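Local atomic coordinates of BsaWI endonuclease (Geobacillus stearothermophilus, PDB entry 4ZSF), a protein that binds DNA as a restriction endonuclease of the PD-(D/E)XK nuclease clan and probably cleaves it in a metal-dependent reaction. Residues M1-C7 with S39-F44; T10-F15 with K31-T36. All coordinates share one frame; numbering follows the deposited sequence.

Interaction 1: M1-C7 with S39-F44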
ATOM      1  N   MET A   1      13.125  19.057  32.308  1.00 49.34           N
ATOM      2  CA  MET A   1      12.491  18.104  31.411  1.00 46.46           C
ATOM      3  C   MET A   1      12.989  18.354  29.993  1.00 42.17           C
ATOM      4  O   MET A   1      12.888  19.473  29.518  1.00 43.22           O
ATOM      5  CB  MET A   1      10.968  18.255  31.470  1.00 48.69           C
ATOM      6  CG  MET A   1      10.201  17.124  30.824  1.00 44.26           C
ATOM      7  SD  MET A   1       8.571  16.826  31.555  1.00 56.85           S
ATOM      8  CE  MET A   1       8.044  18.533  31.731  1.00 76.80           C
ATOM      9  N   ASN A   2      13.513  17.344  29.318  1.00 37.36           N
ATOM     10  CA  ASN A   2      13.889  17.515  27.912  1.00 36.20           C
ATOM     11  C   ASN A   2      12.633  17.275  27.042  1.00 33.30           C
ATOM     12  O   ASN A   2      11.584  16.926  27.593  1.00 30.60           O
ATOM     13  CB  ASN A   2      15.040  16.587  27.516  1.00 35.89           C
ATOM     14  CG  ASN A   2      14.706  15.117  27.676  1.00 39.41           C
ATOM     15  OD1 ASN A   2      13.762  14.636  27.109  1.00 38.43           O
ATOM     16  ND2 ASN A   2      15.545  14.379  28.418  1.00 44.44           N
ATOM     17  N   PHE A   3      12.730  17.477  25.724  1.00 31.27           N
ATOM     18  CA  PHE A   3      11.499  17.473  24.897  1.00 30.27           C
ATOM     19  C   PHE A   3      10.910  16.077  24.860  1.00 29.09           C
ATOM     20  O   PHE A   3       9.690  15.906  24.697  1.00 29.02           O
ATOM     21  CB  PHE A   3      11.779  17.967  23.453  1.00 28.76           C
ATOM     22  CG  PHE A   3      12.480  16.954  22.586  1.00 28.21           C
ATOM     23  CD1 PHE A   3      11.749  16.062  21.801  1.00 28.70           C
ATOM     24  CD2 PHE A   3      13.877  16.922  22.504  1.00 29.06           C
ATOM     25  CE1 PHE A   3      12.369  15.126  20.990  1.00 27.33           C
ATOM     26  CE2 PHE A   3      14.513  15.976  21.712  1.00 27.82           C
ATOM     27  CZ  PHE A   3      13.764  15.069  20.941  1.00 29.55           C
ATOM     28  N   PHE A   4      11.774  15.063  24.922  1.00 29.65           N
ATOM     29  CA  PHE A   4      11.296  13.697  24.786  1.00 32.17           C
ATOM     30  C   PHE A   4      10.477  13.303  26.027  1.00 33.13           C
ATOM     31  O   PHE A   4       9.370  12.762  25.893  1.00 31.18           O
ATOM     32  CB  PHE A   4      12.451  12.727  24.548  1.00 33.35           C
ATOM     33  CG  PHE A   4      12.017  11.333  24.313  1.00 34.41           C
ATOM     34  CD1 PHE A   4      11.753  10.488  25.380  1.00 41.05           C
ATOM     35  CD2 PHE A   4      11.909  10.841  23.049  1.00 38.86           C
ATOM     36  CE1 PHE A   4      11.329   9.163  25.156  1.00 40.55           C
ATOM     37  CE2 PHE A   4      11.504   9.497  22.825  1.00 39.03           C
ATOM     38  CZ  PHE A   4      11.218   8.685  23.894  1.00 38.90           C
ATOM     39  N   GLU A   5      11.019  13.585  27.221  1.00 30.76           N
ATOM     40  CA  GLU A   5      10.288  13.389  28.473  1.00 31.03           C
ATOM     41  C   GLU A   5       8.987  14.149  28.485  1.00 28.73           C
ATOM     42  O   GLU A   5       7.978  13.644  28.968  1.00 28.28           O
ATOM     43  CB  GLU A   5      11.124  13.838  29.674  1.00 39.33           C
ATOM     44  CG  GLU A   5      12.439  13.097  29.746  1.00 42.89           C
ATOM     45  CD  GLU A   5      13.361  13.650  30.860  1.00 48.74           C
ATOM     46  OE1 GLU A   5      13.564  14.885  30.981  1.00 45.59           O
ATOM     47  OE2 GLU A   5      13.880  12.820  31.622  1.00 54.05           O
ATOM     48  N   TYR A   6       9.023  15.378  28.000  1.00 26.99           N
ATOM     49  CA  TYR A   6       7.845  16.211  27.956  1.00 27.81           C
ATOM     50  C   TYR A   6       6.775  15.539  27.068  1.00 25.24           C
ATOM     51  O   TYR A   6       5.586  15.551  27.406  1.00 24.26           O
ATOM     52  CB  TYR A   6       8.173  17.604  27.408  1.00 25.57           C
ATOM     53  CG  TYR A   6       6.966  18.496  27.326  1.00 25.50           C
ATOM     54  CD1 TYR A   6       6.518  19.172  28.444  1.00 29.31           C
ATOM     55  CD2 TYR A   6       6.228  18.607  26.146  1.00 29.03           C
ATOM     56  CE1 TYR A   6       5.371  19.980  28.404  1.00 32.21           C
ATOM     57  CE2 TYR A   6       5.092  19.409  26.095  1.00 26.95           C
ATOM     58  CZ  TYR A   6       4.682  20.097  27.214  1.00 31.84           C
ATOM     59  OH  TYR A   6       3.576  20.890  27.151  1.00 36.84           O
ATOM     60  N   CYS A   7       7.198  15.018  25.929  1.00 23.97           N
ATOM     61  CA  CYS A   7       6.187  14.434  24.981  1.00 24.60           C
ATOM     62  C   CYS A   7       5.566  13.197  25.573  1.00 26.38           C
ATOM     63  O   CYS A   7       4.355  12.978  25.455  1.00 23.63           O
ATOM     64  CB  CYS A   7       6.794  14.072  23.642  1.00 26.11           C
ATOM     65  SG  CYS A   7       7.113  15.528  22.656  1.00 26.22           S
ATOM     66  N   SER A  39       1.985  21.535  21.739  0.53 21.32           N
ATOM     67  CA  SER A  39       2.491  21.957  23.052  0.53 22.15           C
ATOM     68  C   SER A  39       3.999  21.874  23.124  0.53 23.43           C
ATOM     69  O   SER A  39       4.681  22.793  23.629  0.53 25.46           O
ATOM     70  CB  SER A  39       1.874  21.088  24.154  0.53 23.01           C
ATOM     71  OG  SER A  39       2.056  21.715  25.412  0.53 27.02           O
ATOM     72  N   ALA A  40       4.532  20.782  22.596  1.00 20.87           N
ATOM     73  CA  ALA A  40       5.980  20.546  22.616  1.00 23.40           C
ATOM     74  C   ALA A  40       6.687  21.477  21.679  1.00 25.48           C
ATOM     75  O   ALA A  40       7.821  21.902  21.983  1.00 28.07           O
ATOM     76  CB  ALA A  40       6.304  19.079  22.222  1.00 20.02           C
ATOM     77  N   MET A  41       6.081  21.750  20.501  1.00 20.87           N
ATOM     78  CA  MET A  41       6.741  22.723  19.623  1.00 23.00           C
ATOM     79  C   MET A  41       6.777  24.090  20.300  1.00 27.51           C
ATOM     80  O   MET A  41       7.706  24.858  20.089  1.00 29.81           O
ATOM     81  CB  MET A  41       6.030  22.816  18.291  1.00 22.80           C
ATOM     82  CG  MET A  41       6.366  21.614  17.387  1.00 26.65           C
ATOM     83  SD  MET A  41       5.665  21.751  15.718  1.00 32.74           S
ATOM     84  CE  MET A  41       3.948  21.760  16.090  1.00 35.29           C
ATOM     85  N   ARG A  42       5.768  24.424  21.089  1.00 26.87           N
ATOM     86  CA  ARG A  42       5.889  25.640  21.906  1.00 29.03           C
ATOM     87  C   ARG A  42       6.880  25.560  23.051  1.00 30.21           C
ATOM     88  O   ARG A  42       7.607  26.516  23.303  1.00 32.03           O
ATOM     89  CB  ARG A  42       4.512  26.039  22.449  1.00 27.91           C
ATOM     90  CG  ARG A  42       3.546  26.391  21.287  1.00 24.71           C
ATOM     91  CD  ARG A  42       2.108  26.604  21.790  1.00 25.57           C
ATOM     92  NE  ARG A  42       1.209  27.108  20.743  1.00 28.02           N
ATOM     93  CZ  ARG A  42      -0.121  26.980  20.741  1.00 28.73           C
ATOM     94  NH1 ARG A  42      -0.746  26.375  21.748  1.00 31.25           N
ATOM     95  NH2 ARG A  42      -0.819  27.501  19.749  1.00 30.23           N
ATOM     96  N   GLU A  43       6.869  24.496  23.829  1.00 29.10           N
ATOM     97  CA  GLU A  43       7.787  24.410  24.957  1.00 31.47           C
ATOM     98  C   GLU A  43       9.227  24.241  24.520  1.00 30.41           C
ATOM     99  O   GLU A  43      10.173  24.564  25.296  1.00 30.86           O
ATOM    100  CB  GLU A  43       7.402  23.238  25.863  1.00 35.73           C
ATOM    101  CG  GLU A  43       6.034  23.395  26.502  1.00 39.45           C
ATOM    102  CD  GLU A  43       5.971  24.532  27.501  1.00 46.03           C
ATOM    103  OE1 GLU A  43       7.012  24.857  28.104  1.00 46.14           O
ATOM    104  OE2 GLU A  43       4.873  25.104  27.649  1.00 52.05           O
ATOM    105  N   PHE A  44       9.412  23.705  23.312  1.00 25.72           N
ATOM    106  CA  PHE A  44      10.767  23.416  22.787  1.00 28.64           C
ATOM    107  C   PHE A  44      10.955  23.926  21.345  1.00 28.27           C
ATOM    108  O   PHE A  44      11.125  23.155  20.398  1.00 28.43           O
ATOM    109  CB  PHE A  44      11.067  21.910  22.863  1.00 26.19           C
ATOM    110  CG  PHE A  44      11.003  21.378  24.253  1.00 30.12           C
ATOM    111  CD1 PHE A  44      12.149  21.341  25.048  1.00 27.76           C
ATOM    112  CD2 PHE A  44       9.770  20.950  24.803  1.00 29.62           C
ATOM    113  CE1 PHE A  44      12.087  20.868  26.354  1.00 33.07           C
ATOM    114  CE2 PHE A  44       9.709  20.470  26.105  1.00 30.35           C
ATOM    115  CZ  PHE A  44      10.882  20.426  26.881  1.00 32.85           C
TER
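Y6 has an extended first torsion (chi1 179°), which sends its ring across to helix 25-43; F44, with CG set beside its own backbone N (chi1 -60°), turns its ring back onto the start of helix 3-22. There F3 CA lies over the middle of one face of the F44 ring, 3.5 Å from its centroid, a CH-pi contact made almost along the ring normal. At the edge of this ring, M1 O comes within 3.4 Å of F44 CZ. F44 CE2 lies against the root of the Y6 side chain, 3.5 Å from Y6 CB, and the ring planes are oblique at 58°. E43 lies over one face of the Y6 ring, its CG 3.6 Å from Y6 CZ, while A40 CB touches C7 SG at 3.7 Å. Y6 OH and S39 OG form a hydrogen bond of 2.5 Å, so short that its geometry is doubtful, S39 having two conformers. N2 and E5 form a capping box: E5 N donates to N2 OD1 (2.9 Å) and N2 N to E5 OE1 (3.0 Å). Thus the box ties N2 N and E5 N within their own segment, while attachment to the neighbouring helix rests mainly on aromatic and apolar surfaces.

Interaction 2: T10-F15 with K31-T36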
ATOM      1  N   THR A  10       3.205  14.298  28.421  1.00 20.84           N
ATOM      2  CA  THR A  10       2.087  15.102  27.952  1.00 21.76           C
ATOM      3  C   THR A  10       1.082  14.282  27.128  1.00 20.79           C
ATOM      4  O   THR A  10      -0.146  14.423  27.315  1.00 19.96           O
ATOM      5  CB  THR A  10       2.605  16.304  27.144  1.00 24.57           C
ATOM      6  OG1 THR A  10       3.455  17.115  27.998  1.00 26.64           O
ATOM      7  CG2 THR A  10       1.455  17.151  26.570  1.00 26.65           C
ATOM      8  N   TYR A  11       1.602  13.415  26.243  1.00 18.82           N
ATOM      9  CA  TYR A  11       0.695  12.530  25.452  1.00 19.77           C
ATOM     10  C   TYR A  11      -0.166  11.689  26.444  1.00 22.27           C
ATOM     11  O   TYR A  11      -1.378  11.557  26.286  1.00 22.25           O
ATOM     12  CB  TYR A  11       1.517  11.637  24.560  1.00 19.11           C
ATOM     13  CG  TYR A  11       0.688  10.546  23.922  1.00 17.73           C
ATOM     14  CD1 TYR A  11       0.523   9.344  24.594  1.00 22.51           C
ATOM     15  CD2 TYR A  11       0.065  10.731  22.695  1.00 19.70           C
ATOM     16  CE1 TYR A  11      -0.248   8.318  24.050  1.00 22.33           C
ATOM     17  CE2 TYR A  11      -0.715   9.716  22.130  1.00 19.13           C
ATOM     18  CZ  TYR A  11      -0.868   8.524  22.844  1.00 22.21           C
ATOM     19  OH  TYR A  11      -1.624   7.511  22.341  1.00 23.77           O
ATOM     20  N   ALA A  12       0.497  11.125  27.444  1.00 21.70           N
ATOM     21  CA  ALA A  12      -0.199  10.265  28.401  1.00 26.63           C
ATOM     22  C   ALA A  12      -1.241  11.053  29.148  1.00 24.11           C
ATOM     23  O   ALA A  12      -2.358  10.572  29.321  1.00 24.04           O
ATOM     24  CB  ALA A  12       0.796   9.602  29.375  1.00 27.82           C
ATOM     25  N   LYS A  13      -0.907  12.275  29.576  1.00 23.52           N
ATOM     26  CA  LYS A  13      -1.870  13.092  30.318  1.00 25.39           C
ATOM     27  C   LYS A  13      -3.085  13.468  29.497  1.00 24.14           C
ATOM     28  O   LYS A  13      -4.225  13.365  29.959  1.00 24.15           O
ATOM     29  CB  LYS A  13      -1.211  14.388  30.821  1.00 28.75           C
ATOM     30  CG  LYS A  13      -2.195  15.310  31.587  1.00 35.78           C
ATOM     31  CD  LYS A  13      -1.437  16.503  32.200  1.00 43.18           C
ATOM     32  CE  LYS A  13      -2.265  17.202  33.292  1.00 46.63           C
ATOM     33  N   ILE A  14      -2.848  13.947  28.278  1.00 20.52           N
ATOM     34  CA  ILE A  14      -3.945  14.410  27.445  1.00 21.64           C
ATOM     35  C   ILE A  14      -4.773  13.203  27.024  1.00 23.27           C
ATOM     36  O   ILE A  14      -6.013  13.287  27.008  1.00 21.49           O
ATOM     37  CB  ILE A  14      -3.450  15.185  26.189  1.00 20.55           C
ATOM     38  CG1 ILE A  14      -2.710  16.505  26.627  1.00 21.05           C
ATOM     39  CG2 ILE A  14      -4.640  15.491  25.201  1.00 21.25           C
ATOM     40  CD1 ILE A  14      -2.026  17.209  25.471  1.00 20.83           C
ATOM     41  N   PHE A  15      -4.125  12.076  26.738  1.00 18.25           N
ATOM     42  CA  PHE A  15      -4.944  10.907  26.341  1.00 21.57           C
ATOM     43  C   PHE A  15      -5.898  10.519  27.476  1.00 24.27           C
ATOM     44  O   PHE A  15      -7.126  10.338  27.269  1.00 21.03           O
ATOM     45  CB  PHE A  15      -4.083   9.680  26.002  1.00 19.70           C
ATOM     46  CG  PHE A  15      -4.935   8.470  25.769  1.00 20.23           C
ATOM     47  CD1 PHE A  15      -5.572   8.314  24.551  1.00 19.52           C
ATOM     48  CD2 PHE A  15      -5.179   7.567  26.800  1.00 22.70           C
ATOM     49  CE1 PHE A  15      -6.412   7.232  24.330  1.00 20.34           C
ATOM     50  CE2 PHE A  15      -6.023   6.498  26.607  1.00 23.25           C
ATOM     51  CZ  PHE A  15      -6.665   6.335  25.372  1.00 19.61           C
ATOM     52  N   LYS A  31      -6.439  13.527  19.601  1.00 16.19           N
ATOM     53  CA  LYS A  31      -6.255  14.765  20.364  1.00 16.17           C
ATOM     54  C   LYS A  31      -4.920  14.805  21.097  1.00 17.21           C
ATOM     55  O   LYS A  31      -4.231  15.825  21.081  1.00 18.21           O
ATOM     56  CB  LYS A  31      -7.398  14.936  21.357  1.00 17.50           C
ATOM     57  CG  LYS A  31      -7.266  16.297  22.104  1.00 22.93           C
ATOM     58  CD  LYS A  31      -8.559  16.602  22.899  1.00 23.11           C
ATOM     59  CE  LYS A  31      -8.427  17.980  23.714  1.00 30.49           C
ATOM     60  NZ  LYS A  31      -8.001  19.115  22.807  1.00 33.58           N
ATOM     61  N   ALA A  32      -4.539  13.690  21.727  1.00 15.41           N
ATOM     62  CA  ALA A  32      -3.239  13.620  22.424  1.00 16.88           C
ATOM     63  C   ALA A  32      -2.075  13.809  21.437  1.00 18.88           C
ATOM     64  O   ALA A  32      -1.083  14.475  21.761  1.00 20.10           O
ATOM     65  CB  ALA A  32      -3.111  12.228  23.152  1.00 17.28           C
ATOM     66  N   ILE A  33      -2.180  13.225  20.238  1.00 16.25           N
ATOM     67  CA  ILE A  33      -1.097  13.401  19.272  1.00 15.66           C
ATOM     68  C   ILE A  33      -0.970  14.870  18.833  1.00 19.04           C
ATOM     69  O   ILE A  33       0.120  15.480  18.884  1.00 19.38           O
ATOM     70  CB  ILE A  33      -1.299  12.502  18.062  1.00 17.43           C
ATOM     71  CG1 ILE A  33      -1.077  11.052  18.485  1.00 16.96           C
ATOM     72  CG2 ILE A  33      -0.262  12.822  16.921  1.00 19.06           C
ATOM     73  CD1 ILE A  33      -1.688  10.038  17.384  1.00 17.24           C
ATOM     74  N   ARG A  34      -2.098  15.432  18.433  1.00 15.74           N
ATOM     75  CA  ARG A  34      -2.150  16.807  17.914  1.00 18.63           C
ATOM     76  C   ARG A  34      -1.705  17.790  18.983  1.00 20.57           C
ATOM     77  O   ARG A  34      -0.874  18.692  18.756  1.00 18.25           O
ATOM     78  CB  ARG A  34      -3.623  17.028  17.473  1.00 24.24           C
ATOM     79  CG  ARG A  34      -4.105  18.271  16.875  1.00 35.03           C
ATOM     80  CD  ARG A  34      -5.527  17.870  16.317  1.00 36.36           C
ATOM     81  NE  ARG A  34      -6.550  17.820  17.364  1.00 36.39           N
ATOM     82  CZ  ARG A  34      -7.484  16.867  17.569  1.00 31.85           C
ATOM     83  NH1 ARG A  34      -7.591  15.759  16.835  1.00 31.08           N
ATOM     84  NH2 ARG A  34      -8.327  17.038  18.583  1.00 32.87           N
ATOM     85  N   ASP A  35      -2.277  17.637  20.173  1.00 17.22           N
ATOM     86  CA  ASP A  35      -2.013  18.660  21.210  1.00 19.64           C
ATOM     87  C   ASP A  35      -0.645  18.503  21.838  1.00 21.27           C
ATOM     88  O   ASP A  35      -0.030  19.491  22.287  1.00 20.20           O
ATOM     89  CB  ASP A  35      -3.112  18.593  22.287  1.00 19.85           C
ATOM     90  CG  ASP A  35      -4.456  19.194  21.810  1.00 26.53           C
ATOM     91  OD1 ASP A  35      -4.621  19.623  20.618  1.00 29.24           O
ATOM     92  OD2 ASP A  35      -5.377  19.158  22.652  1.00 32.81           O
ATOM     93  N   THR A  36      -0.112  17.282  21.841  1.00 17.99           N
ATOM     94  CA  THR A  36       1.247  17.112  22.366  1.00 17.97           C
ATOM     95  C   THR A  36       2.218  17.721  21.348  1.00 18.64           C
ATOM     96  O   THR A  36       3.172  18.374  21.763  1.00 19.58           O
ATOM     97  CB  THR A  36       1.587  15.644  22.631  1.00 19.06           C
ATOM     98  OG1 THR A  36       0.654  15.158  23.618  1.00 19.94           O
ATOM     99  CG2 THR A  36       3.050  15.496  23.191  1.00 18.46           C
TER
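I14 is a knob in a hole made by K31, A32, D35 and T36, and its two branches divide the work. CG2 packs on A32 CA at 3.6 Å, whereas CG1, placed beside the backbone N (chi1 -64°), leads through an extended second torsion (chi2 172°) to CD1, which rests 3.6 Å from D35 CB, the two side chains crossing at about a right angle. Y11 packs on the other flank of A32, its CD2 3.5 Å from A32 CB, and runs alongside I33, whose CG1 reaches the ring edge at CE2. Y11 OH is hydrogen-bonded to H60 and R63, outside this helix pair. T36 OG1 donates to A32 O at 2.6 Å; that carbonyl also accepts from T36 N. Thus engaged, the hydroxyl lies only 3.2 Å from Y11 CA. K31 NZ meets the syn lone pair of D35 OD2 in a salt bridge of 2.6 Å bordering the hole. The small A32, directed at the facing helix, is consistent with the close approach of the segment axes, 8.4 Å at 133°. Two consecutive helices, 3-22 and 25-43, packing in steeply tilted antiparallel fashion form a helical hairpin, here with one local knob-into-hole fit in the N-terminal helical region.

Overall arrangement
Both interactions join helix 3-22 to helix 25-43, interaction 2 nested inside the loop that interaction 1 closes; they meet where C7 O packs on T36 CG2. Interaction 1, at the outer end of the hairpin, has several exposed residues and wider axes; Y6 and F44 reach across, and a very short, doubtful Y6-S39 hydroxyl bond spans it. Interaction 2, nearer the turn and the bound DNA, is better buried: I14 fits into a hole, Y11 packs beside A32, and polar side-chain bonds stay within one helix or leave the pair. Helix 49-65 covers parts of both. Helix 25-43 turns other residues to the second subunit: M41 packs on its M94, and R34 forms a salt bridge with its E93.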